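Local atomic coordinates of acetylserotonin O-methyltransferase (Homo sapiens, PDB entry 4A6D), a protein that catalyses the last step of melatonin synthesis, transferring a methyl group from S-adenosylmethionine to the hydroxyl of N-acetylserotonin, and works as a homodimer. Residues H255-G260 with Q306-E311; E283-E288 with R312-Y317; P43-A48 with K81-N86. All coordinates share one frame; numbering follows the deposited sequence.

Contact 1: residues H255-G260 with Q306-E311; sequences HDWADG and QTEGQE. With SAM (S-adenosylmethionine), chain D.
With CG of His255 tucked between its own backbone N and carbonyl carbon (chi1 78°), and the Glu311 chain bent at its second torsion (chi2 -56°), imidazole and carboxylate lie side by side and point the same way. ND1 of His255 donates to OE2 of Glu311 over 2.7 Å; the oxygen sits in the ring plane and uses its syn lone pair, although the two planes are turned 64° against each other. Held at this edge, the ring keeps NE2 of His255 4.4 Å from CE, the transferable methyl of SAM. An alanine in place of Glu311 removes the carboxylate, which would probably leave ND1 of His255 without this acceptor and the imidazole freer to turn away from the methyl donor.

The arrangement illustrates how a class I methyltransferase builds its reaction centre on segments beyond the C-terminal ends of the strands of a Rossmann-like sheet: His255, the inferred proton donor or acceptor, and Asp256, a substrate-binding residue, come after strand 247-251, while 306-311 links helices 294-305 and 314-324. OD2 of Asp256 faces the same methyl, 3.5 Å from CE of SAM.

Backbone bonds align the two segments. Glu308 N donates to Asp256 O at 3.0 Å, and Gln310 N makes only a weak bond to His255 O. CA of Gly309 lies 3.2 Å from His255 O, and a beta carbon on this glycine would collide with that oxygen. Thr307 shapes the turn: its OG1 accepts from Gly309 N at 3.1 Å, an ST turn, and also bonds to Met303 O, whereas its CG2 meets OD1 of Asp256. On the outer flank, OE1 of Glu308 approaches the rim of the Trp257 indole in plane, 3.4 Å from CE3 of Trp257.

Contact 2: residues E283-E288 with R312-Y317; sequences ESLLDE and RTPTHY
Tyr317 and Glu283 meet in the tightly packed half of this contact, where OH of Tyr317 stands 3.1 Å from CG of Glu283. The two side chains cross at about a right angle, and the bend of the glutamate at its second torsion (chi2 -76°) turns the carboxylate toward the backbone N of His255, a probable hydrogen bond. Leu285 adds CD2, 3.6 Å from CD2 of Tyr317, and brings CD1 to the Pro314 ring. Buried polar atoms are satisfied here by one water, which donates to Ser284 O and accepts from both Arg312 N and the Tyr317 hydroxyl. Beside it, Leu286 N donates to Arg312 O at 3.0 Å in a nearly straight bond (172°).

Toward solvent the apolar packing gives way to polar grips. There the exposed Glu288 folds back so that its OE2 takes two donors from Thr315: the backbone N at 3.0 Å, on the syn lone pair, and OG1 at 2.7 Å, from above the carboxylate plane. The bond from Thr313 OG1 to Glu288 OE1 is weak.

Thr313 is the N-cap of helix 314-324, its OG1 accepting from His316 N at 3.2 Å. With the carboxylate of Glu288 probably easing the positive end of the helix dipole, the arrangement is a helix N-terminus capped from within and by the loop that follows strand 278-283 of the Rossmann-like sheet.

Contact 3: residues P43-A48 with K81-N86; sequences PLDVAA and KAFYRN
Leu44 pairs with Tyr84 in a single antiparallel bridge, adding a short extended piece to the edge of strand 81-86. Strands 73-78 and 81-86 form a hairpin, and the small sheet beside the helices is consistent with the winged-helix fold expected of an O-methyltransferase dimerisation domain.

Backbone hydrogen bonds come first. Leu44 N donates to Tyr84 O at 3.1 Å, and Tyr84 N returns a straighter bond of 2.9 Å to Leu44 O. Both together make this a hydrogen-bonded pair. The same Leu44 O also lies at the edge of the Tyr84 ring, near its plane.

Apolar packing lies to either end of the bridge. CB of Pro43 rests 3.9 Å from CB of Phe83. Farther along, Val46 and Tyr84 run alongside each other, pointing the same way, with CG2 of Val46 3.8 Å from CE1 of Tyr84; the Tyr84 hydroxyl itself bonds to Asp65 on helix 57-69. On the second subunit, Arg291 packs against Ala82 and Tyr84, so the strand also reaches the dimer partner.

Aromatic and charged groups gather round Asp45. Its CB makes an off-centre CH-pi contact with Phe83, 4.3 Å from the ring centroid. OD2 of Asp45 touches the aliphatic CD of Lys81 at 3.4 Å, while the ammonium NZ of Lys81 stays too distant for a salt bridge.

Capping completes the account. Asp45 is the N-cap of helix 46-53: a chi1 of 57° folds its carboxylate back over its own backbone, and OD1 of Asp45 accepts from Ala48 N at 2.9 Å.

How the contacts relate
From the N terminus, contact 3 closes first, bringing 43-48 against 81-86 around helices 46-53 and 57-69 and strand 73-78, all within the dimerisation domain. It is complete long before the other two begin, and lies about 45 Å from contact 1, centre to centre, across the middle of the chain. In the methyltransferase domain, contacts 1 and 2 cross: 255-260 opens, 283-288 follows, then 306-311 runs straight on into 312-317. Both loops enclose helix 294-305. The two contacts also touch, through the Asp259-Arg312 salt bridge and the Glu283-His255 link, tying the reaction centre to the start of helix 314-324.

Contact 1: residues H255-G260 with Q306-E311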
loop_
_atom_site.group_PDB
_atom_site.type_symbol
_atom_site.label_atom_id
_atom_site.label_comp_id
_atom_site.label_asym_id
_atom_site.label_seq_id
_atom_site.Cartn_x
_atom_site.Cartn_y
_atom_site.Cartn_z
ATOM N N HIS A 255 23.336 3.871 -4.281
ATOM C CA HIS A 255 21.947 4.014 -4.731
ATOM C C HIS A 255 21.277 5.351 -4.329
ATOM O O HIS A 255 20.262 5.706 -4.929
ATOM C CB HIS A 255 21.106 2.767 -4.369
ATOM C CG HIS A 255 20.678 2.699 -2.934
ATOM N ND1 HIS A 255 19.599 1.924 -2.541
ATOM C CD2 HIS A 255 21.178 3.323 -1.842
ATOM C CE1 HIS A 255 19.472 2.121 -1.236
ATOM N NE2 HIS A 255 20.416 2.932 -0.772
ATOM N N ASP A 256 21.855 6.100 -3.347
ATOM C CA ASP A 256 21.279 7.378 -2.882
ATOM C C ASP A 256 21.580 8.531 -3.814
ATOM O O ASP A 256 20.971 9.600 -3.689
ATOM C CB ASP A 256 21.835 7.766 -1.493
ATOM C CG ASP A 256 21.560 6.823 -0.330
ATOM O OD1 ASP A 256 20.443 6.248 -0.278
ATOM O OD2 ASP A 256 22.418 6.754 0.596
ATOM N N TRP A 257 22.567 8.346 -4.700
ATOM C CA TRP A 257 23.083 9.414 -5.537
ATOM C C TRP A 257 23.081 9.132 -7.014
ATOM O O TRP A 257 23.132 7.982 -7.432
ATOM C CB TRP A 257 24.532 9.735 -5.112
ATOM C CG TRP A 257 24.797 9.798 -3.629
ATOM C CD1 TRP A 257 25.509 8.901 -2.882
ATOM C CD2 TRP A 257 24.380 10.835 -2.724
ATOM N NE1 TRP A 257 25.586 9.330 -1.572
ATOM C CE2 TRP A 257 24.874 10.500 -1.443
ATOM C CE3 TRP A 257 23.675 12.045 -2.883
ATOM C CZ2 TRP A 257 24.674 11.321 -0.321
ATOM C CZ3 TRP A 257 23.493 12.878 -1.776
ATOM C CH2 TRP A 257 23.987 12.514 -0.513
ATOM N N ALA A 258 23.124 10.200 -7.801
ATOM C CA ALA A 258 23.227 10.181 -9.250
ATOM C C ALA A 258 24.680 9.811 -9.666
ATOM O O ALA A 258 25.604 9.838 -8.838
ATOM C CB ALA A 258 22.839 11.544 -9.803
ATOM N N ASP A 259 24.877 9.428 -10.941
ATOM C CA ASP A 259 26.186 9.022 -11.470
ATOM C C ASP A 259 27.372 9.899 -11.148
ATOM O O ASP A 259 28.413 9.375 -10.739
ATOM C CB ASP A 259 26.109 8.706 -12.968
ATOM C CG ASP A 259 25.369 7.416 -13.278
ATOM O OD1 ASP A 259 24.684 6.886 -12.372
ATOM O OD2 ASP A 259 25.463 6.943 -14.427
ATOM N N GLY A 260 27.231 11.209 -11.341
ATOM C CA GLY A 260 28.305 12.187 -11.096
ATOM C C GLY A 260 28.799 12.227 -9.663
ATOM O O GLY A 260 29.995 12.232 -9.438
ATOM N N GLN A 306 12.382 9.348 -3.028
ATOM C CA GLN A 306 13.075 9.791 -1.822
ATOM C C GLN A 306 14.495 10.393 -1.962
ATOM O O GLN A 306 14.696 11.527 -1.549
ATOM C CB GLN A 306 13.027 8.694 -0.747
ATOM C CG GLN A 306 11.697 8.670 0.005
ATOM C CD GLN A 306 11.716 7.684 1.141
ATOM O OE1 GLN A 306 12.201 7.952 2.248
ATOM N NE2 GLN A 306 11.168 6.525 0.895
ATOM N N THR A 307 15.468 9.645 -2.485
ATOM C CA THR A 307 16.835 10.105 -2.639
ATOM C C THR A 307 17.060 10.875 -3.967
ATOM O O THR A 307 16.136 11.475 -4.510
ATOM C CB THR A 307 17.783 8.921 -2.523
ATOM O OG1 THR A 307 17.656 8.132 -3.703
ATOM C CG2 THR A 307 17.567 8.094 -1.249
ATOM N N GLU A 308 18.317 10.841 -4.474
ATOM C CA GLU A 308 18.763 11.461 -5.730
ATOM C C GLU A 308 19.241 10.375 -6.694
ATOM O O GLU A 308 19.640 10.678 -7.822
ATOM C CB GLU A 308 19.917 12.423 -5.455
ATOM C CG GLU A 308 19.497 13.785 -4.932
ATOM C CD GLU A 308 20.636 14.660 -4.434
ATOM O OE1 GLU A 308 21.821 14.277 -4.599
ATOM O OE2 GLU A 308 20.335 15.733 -3.861
ATOM N N GLY A 309 19.127 9.121 -6.265
ATOM C CA GLY A 309 19.600 7.979 -7.034
ATOM C C GLY A 309 18.588 7.066 -7.685
ATOM O O GLY A 309 17.498 7.473 -8.071
ATOM N N GLN A 310 18.986 5.811 -7.826
ATOM C CA GLN A 310 18.273 4.748 -8.530
ATOM C C GLN A 310 18.970 3.462 -8.173
ATOM O O GLN A 310 20.095 3.489 -7.648
ATOM C CB GLN A 310 18.433 4.965 -10.070
ATOM C CG GLN A 310 19.903 5.127 -10.509
ATOM C CD GLN A 310 20.197 5.396 -11.973
ATOM O OE1 GLN A 310 20.992 6.305 -12.312
ATOM N NE2 GLN A 310 19.725 4.519 -12.855
ATOM N N GLU A 311 18.335 2.337 -8.493
ATOM C CA GLU A 311 18.999 1.044 -8.383
ATOM C C GLU A 311 19.704 0.833 -9.736
ATOM O O GLU A 311 19.359 1.498 -10.719
ATOM C CB GLU A 311 18.025 -0.091 -8.000
ATOM C CG GLU A 311 17.410 0.076 -6.605
ATOM C CD GLU A 311 18.334 0.219 -5.407
ATOM O OE1 GLU A 311 19.448 -0.357 -5.421
ATOM O OE2 GLU A 311 17.942 0.922 -4.450
HETATM N N SAM D . 25.618 1.352 5.152
HETATM C CA SAM D . 24.413 1.380 6.010
HETATM C C SAM D . 23.369 0.265 5.794
HETATM O O SAM D . 23.293 -0.237 4.691
HETATM O OXT SAM D . 22.584 -0.155 6.704
HETATM C CB SAM D . 23.830 2.766 5.894
HETATM C CG SAM D . 23.210 3.060 4.523
HETATM S SD SAM D . 22.450 4.722 4.594
HETATM C CE SAM D . 21.417 4.661 3.188
HETATM C "C5'" SAM D . 23.708 5.803 3.838
HETATM C "C4'" SAM D . 24.683 6.151 4.973
HETATM O "O4'" SAM D . 25.589 7.079 4.402
HETATM C "C3'" SAM D . 23.974 6.873 6.183
HETATM O "O3'" SAM D . 24.328 6.260 7.435
HETATM C "C2'" SAM D . 24.459 8.351 6.020
HETATM O "O2'" SAM D . 24.571 9.149 7.198
HETATM C "C1'" SAM D . 25.836 8.132 5.369
HETATM N N9 SAM D . 26.330 9.331 4.660
HETATM C C8 SAM D . 25.605 10.132 3.780
HETATM N N7 SAM D . 26.356 11.093 3.334
HETATM C C5 SAM D . 27.606 11.021 3.940
HETATM C C6 SAM D . 28.800 11.765 3.894
HETATM N N6 SAM D . 28.886 12.810 3.038
HETATM N N1 SAM D . 29.889 11.351 4.636
HETATM C C2 SAM D . 29.808 10.317 5.485
HETATM N N3 SAM D . 28.677 9.599 5.557
HETATM C C4 SAM D . 27.602 9.864 4.788
#

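Contact 2: residues E283-E288 with R312-Y317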
loop_
_atom_site.group_PDB
_atom_site.type_symbol
_atom_site.label_atom_id
_atom_site.label_comp_id
_atom_site.label_asym_id
_atom_site.label_seq_id
_atom_site.Cartn_x
_atom_site.Cartn_y
_atom_site.Cartn_z
ATOM N N GLU A 283 24.603 -3.702 -2.870
ATOM C CA GLU A 283 23.368 -3.131 -3.388
ATOM C C GLU A 283 22.472 -4.251 -3.955
ATOM O O GLU A 283 22.946 -5.362 -4.193
ATOM C CB GLU A 283 23.666 -2.074 -4.494
ATOM C CG GLU A 283 24.468 -0.834 -4.094
ATOM C CD GLU A 283 23.752 0.244 -3.309
ATOM O OE1 GLU A 283 22.746 -0.078 -2.643
ATOM O OE2 GLU A 283 24.249 1.393 -3.284
ATOM N N SER A 284 21.182 -3.934 -4.164
ATOM C CA SER A 284 20.214 -4.836 -4.776
ATOM C C SER A 284 20.364 -4.635 -6.277
ATOM O O SER A 284 20.037 -3.572 -6.820
ATOM C CB SER A 284 18.782 -4.500 -4.334
ATOM O OG SER A 284 17.970 -5.641 -4.575
ATOM N N LEU A 285 20.872 -5.638 -6.938
ATOM C CA LEU A 285 21.162 -5.565 -8.361
ATOM C C LEU A 285 19.941 -5.689 -9.235
ATOM O O LEU A 285 19.116 -6.577 -9.034
ATOM C CB LEU A 285 22.236 -6.610 -8.763
ATOM C CG LEU A 285 23.646 -6.412 -8.183
ATOM C CD1 LEU A 285 24.548 -7.595 -8.529
ATOM C CD2 LEU A 285 24.271 -5.122 -8.674
ATOM N N LEU A 286 19.828 -4.787 -10.210
ATOM C CA LEU A 286 18.736 -4.823 -11.177
ATOM C C LEU A 286 19.098 -5.803 -12.280
ATOM O O LEU A 286 20.263 -5.851 -12.677
ATOM C CB LEU A 286 18.530 -3.432 -11.806
ATOM C CG LEU A 286 17.400 -2.576 -11.291
ATOM C CD1 LEU A 286 17.307 -1.341 -12.118
ATOM C CD2 LEU A 286 16.042 -3.288 -11.347
ATOM N N ASP A 287 18.116 -6.559 -12.821
ATOM C CA ASP A 287 18.427 -7.466 -13.949
ATOM C C ASP A 287 18.937 -6.550 -15.086
ATOM O O ASP A 287 18.507 -5.399 -15.163
ATOM C CB ASP A 287 17.153 -8.215 -14.454
ATOM C CG ASP A 287 16.491 -9.254 -13.537
ATOM O OD1 ASP A 287 17.135 -9.685 -12.564
ATOM O OD2 ASP A 287 15.302 -9.638 -13.809
ATOM N N GLU A 288 19.788 -7.051 -15.972
ATOM C CA GLU A 288 20.287 -6.263 -17.102
ATOM C C GLU A 288 19.248 -5.538 -17.980
ATOM O O GLU A 288 19.551 -4.463 -18.499
ATOM C CB GLU A 288 21.260 -7.072 -17.950
ATOM C CG GLU A 288 22.641 -7.226 -17.319
ATOM C CD GLU A 288 23.459 -5.971 -17.109
ATOM O OE1 GLU A 288 23.160 -4.935 -17.747
ATOM O OE2 GLU A 288 24.418 -6.036 -16.310
ATOM N N ARG A 312 20.757 0.022 -9.777
ATOM C CA ARG A 312 21.501 -0.138 -11.037
ATOM C C ARG A 312 21.757 -1.581 -11.377
ATOM O O ARG A 312 21.698 -2.435 -10.497
ATOM C CB ARG A 312 22.834 0.677 -11.011
ATOM C CG ARG A 312 22.652 2.199 -10.811
ATOM C CD ARG A 312 23.965 2.870 -10.438
ATOM N NE ARG A 312 23.953 4.326 -10.581
ATOM C CZ ARG A 312 23.766 5.192 -9.584
ATOM N NH1 ARG A 312 23.504 4.760 -8.357
ATOM N NH2 ARG A 312 23.835 6.492 -9.809
ATOM N N THR A 313 22.059 -1.844 -12.661
ATOM C CA THR A 313 22.440 -3.156 -13.203
ATOM C C THR A 313 23.926 -3.413 -12.960
ATOM O O THR A 313 24.711 -2.448 -12.839
ATOM C CB THR A 313 22.156 -3.248 -14.732
ATOM O OG1 THR A 313 23.052 -2.398 -15.450
ATOM C CG2 THR A 313 20.664 -2.975 -15.105
ATOM N N PRO A 314 24.358 -4.710 -12.975
ATOM C CA PRO A 314 25.791 -5.013 -12.818
ATOM C C PRO A 314 26.713 -4.230 -13.775
ATOM O O PRO A 314 27.774 -3.718 -13.366
ATOM C CB PRO A 314 25.838 -6.512 -13.088
ATOM C CG PRO A 314 24.539 -7.000 -12.627
ATOM C CD PRO A 314 23.577 -5.962 -13.105
ATOM N N THR A 315 26.290 -4.120 -15.050
ATOM C CA THR A 315 27.016 -3.394 -16.095
ATOM C C THR A 315 27.162 -1.898 -15.714
ATOM O O THR A 315 28.223 -1.311 -15.925
ATOM C CB THR A 315 26.289 -3.620 -17.429
ATOM O OG1 THR A 315 26.451 -4.989 -17.823
ATOM C CG2 THR A 315 26.790 -2.739 -18.527
ATOM N N HIS A 316 26.080 -1.296 -15.150
ATOM C CA HIS A 316 26.071 0.102 -14.730
ATOM C C HIS A 316 27.087 0.335 -13.613
ATOM O O HIS A 316 27.879 1.275 -13.710
ATOM C CB HIS A 316 24.664 0.541 -14.333
ATOM C CG HIS A 316 24.467 2.033 -14.252
ATOM N ND1 HIS A 316 23.201 2.579 -14.151
ATOM C CD2 HIS A 316 25.380 3.043 -14.244
ATOM C CE1 HIS A 316 23.378 3.889 -14.098
ATOM N NE2 HIS A 316 24.675 4.212 -14.146
ATOM N N TYR A 317 27.118 -0.554 -12.597
ATOM C CA TYR A 317 28.098 -0.498 -11.498
ATOM C C TYR A 317 29.493 -0.717 -12.037
ATOM O O TYR A 317 30.419 -0.061 -11.568
ATOM C CB TYR A 317 27.792 -1.506 -10.388
ATOM C CG TYR A 317 26.648 -1.088 -9.481
ATOM C CD1 TYR A 317 26.782 -0.013 -8.604
ATOM C CD2 TYR A 317 25.437 -1.781 -9.483
ATOM C CE1 TYR A 317 25.751 0.348 -7.740
ATOM C CE2 TYR A 317 24.396 -1.428 -8.621
ATOM C CZ TYR A 317 24.562 -0.366 -7.747
ATOM O OH TYR A 317 23.547 0.006 -6.904
HETATM O O HOH W 1 21.170 -1.227 -7.204
#

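Contact 3: residues P43-A48 with K81-N86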
loop_
_atom_site.group_PDB
_atom_site.type_symbol
_atom_site.label_atom_id
_atom_site.label_comp_id
_atom_site.label_asym_id
_atom_site.label_seq_id
_atom_site.Cartn_x
_atom_site.Cartn_y
_atom_site.Cartn_z
ATOM N N PRO A 43 -1.690 -17.360 24.902
ATOM C CA PRO A 43 -2.439 -16.561 23.916
ATOM C C PRO A 43 -3.398 -15.570 24.581
ATOM O O PRO A 43 -3.861 -15.826 25.694
ATOM C CB PRO A 43 -3.176 -17.618 23.096
ATOM C CG PRO A 43 -3.383 -18.739 24.036
ATOM C CD PRO A 43 -2.210 -18.740 24.982
ATOM N N LEU A 44 -3.697 -14.445 23.898
ATOM C CA LEU A 44 -4.565 -13.377 24.420
ATOM C C LEU A 44 -5.835 -13.125 23.599
ATOM O O LEU A 44 -5.781 -13.178 22.366
ATOM C CB LEU A 44 -3.792 -12.041 24.486
ATOM C CG LEU A 44 -2.525 -11.926 25.312
ATOM C CD1 LEU A 44 -1.880 -10.583 25.073
ATOM C CD2 LEU A 44 -2.813 -12.104 26.793
ATOM N N ASP A 45 -6.942 -12.742 24.278
ATOM C CA ASP A 45 -8.196 -12.367 23.603
ATOM C C ASP A 45 -8.155 -10.878 23.194
ATOM O O ASP A 45 -7.210 -10.178 23.575
ATOM C CB ASP A 45 -9.446 -12.698 24.456
ATOM C CG ASP A 45 -9.526 -12.079 25.845
ATOM O OD1 ASP A 45 -9.075 -10.921 26.016
ATOM O OD2 ASP A 45 -10.107 -12.719 26.745
ATOM N N VAL A 46 -9.170 -10.404 22.427
ATOM C CA VAL A 46 -9.317 -9.017 21.928
ATOM C C VAL A 46 -9.192 -7.982 23.065
ATOM O O VAL A 46 -8.377 -7.067 22.966
ATOM C CB VAL A 46 -10.621 -8.811 21.078
ATOM C CG1 VAL A 46 -10.809 -7.349 20.661
ATOM C CG2 VAL A 46 -10.634 -9.717 19.850
ATOM N N ALA A 47 -9.981 -8.155 24.141
ATOM C CA ALA A 47 -10.002 -7.270 25.307
ATOM C C ALA A 47 -8.653 -7.173 26.014
ATOM O O ALA A 47 -8.345 -6.111 26.542
ATOM C CB ALA A 47 -11.080 -7.702 26.278
ATOM N N ALA A 48 -7.851 -8.258 26.013
ATOM C CA ALA A 48 -6.518 -8.273 26.634
ATOM C C ALA A 48 -5.484 -7.575 25.740
ATOM O O ALA A 48 -4.544 -6.955 26.260
ATOM C CB ALA A 48 -6.083 -9.701 26.939
ATOM N N LYS A 81 -14.745 -17.327 23.232
ATOM C CA LYS A 81 -13.709 -16.348 22.902
ATOM C C LYS A 81 -12.572 -16.865 22.012
ATOM O O LYS A 81 -12.056 -17.974 22.212
ATOM C CB LYS A 81 -13.088 -15.783 24.198
ATOM C CG LYS A 81 -13.551 -14.381 24.568
ATOM C CD LYS A 81 -13.174 -14.039 26.013
ATOM C CE LYS A 81 -14.045 -12.951 26.606
ATOM N NZ LYS A 81 -15.457 -13.392 26.823
ATOM N N ALA A 82 -12.131 -15.995 21.080
ATOM C CA ALA A 82 -10.972 -16.186 20.198
ATOM C C ALA A 82 -9.748 -15.775 20.982
ATOM O O ALA A 82 -9.794 -14.783 21.714
ATOM C CB ALA A 82 -11.088 -15.302 18.961
ATOM N N PHE A 83 -8.663 -16.551 20.834
ATOM C CA PHE A 83 -7.358 -16.326 21.451
ATOM C C PHE A 83 -6.282 -16.313 20.380
ATOM O O PHE A 83 -6.158 -17.255 19.596
ATOM C CB PHE A 83 -7.069 -17.355 22.552
ATOM C CG PHE A 83 -7.910 -17.131 23.785
ATOM C CD1 PHE A 83 -7.498 -16.250 24.775
ATOM C CD2 PHE A 83 -9.128 -17.780 23.942
ATOM C CE1 PHE A 83 -8.287 -16.025 25.906
ATOM C CE2 PHE A 83 -9.917 -17.554 25.073
ATOM C CZ PHE A 83 -9.481 -16.689 26.054
ATOM N N TYR A 84 -5.530 -15.214 20.331
ATOM C CA TYR A 84 -4.502 -14.964 19.330
ATOM C C TYR A 84 -3.133 -15.284 19.836
ATOM O O TYR A 84 -2.849 -15.089 21.015
ATOM C CB TYR A 84 -4.573 -13.507 18.862
ATOM C CG TYR A 84 -5.943 -13.130 18.343
ATOM C CD1 TYR A 84 -6.936 -12.662 19.206
ATOM C CD2 TYR A 84 -6.276 -13.311 17.005
ATOM C CE1 TYR A 84 -8.228 -12.392 18.749
ATOM C CE2 TYR A 84 -7.560 -13.029 16.534
ATOM C CZ TYR A 84 -8.531 -12.574 17.411
ATOM O OH TYR A 84 -9.761 -12.235 16.928
ATOM N N ARG A 85 -2.280 -15.782 18.941
ATOM C CA ARG A 85 -0.901 -16.127 19.246
ATOM C C ARG A 85 -0.022 -15.782 18.041
ATOM O O ARG A 85 -0.538 -15.656 16.928
ATOM C CB ARG A 85 -0.789 -17.613 19.669
ATOM C CG ARG A 85 -0.657 -18.627 18.536
ATOM C CD ARG A 85 -0.828 -20.050 19.035
ATOM N NE ARG A 85 -1.611 -20.868 18.102
ATOM C CZ ARG A 85 -2.940 -20.845 17.997
ATOM N NH1 ARG A 85 -3.661 -20.027 18.761
ATOM N NH2 ARG A 85 -3.557 -21.624 17.120
ATOM N N ASN A 86 1.289 -15.613 18.263
ATOM C CA ASN A 86 2.243 -15.309 17.200
ATOM C C ASN A 86 2.504 -16.540 16.325
ATOM O O ASN A 86 2.298 -17.688 16.756
ATOM C CB ASN A 86 3.569 -14.803 17.785
ATOM C CG ASN A 86 3.629 -13.328 18.107
ATOM O OD1 ASN A 86 3.242 -12.466 17.311
ATOM N ND2 ASN A 86 4.209 -13.002 19.254
#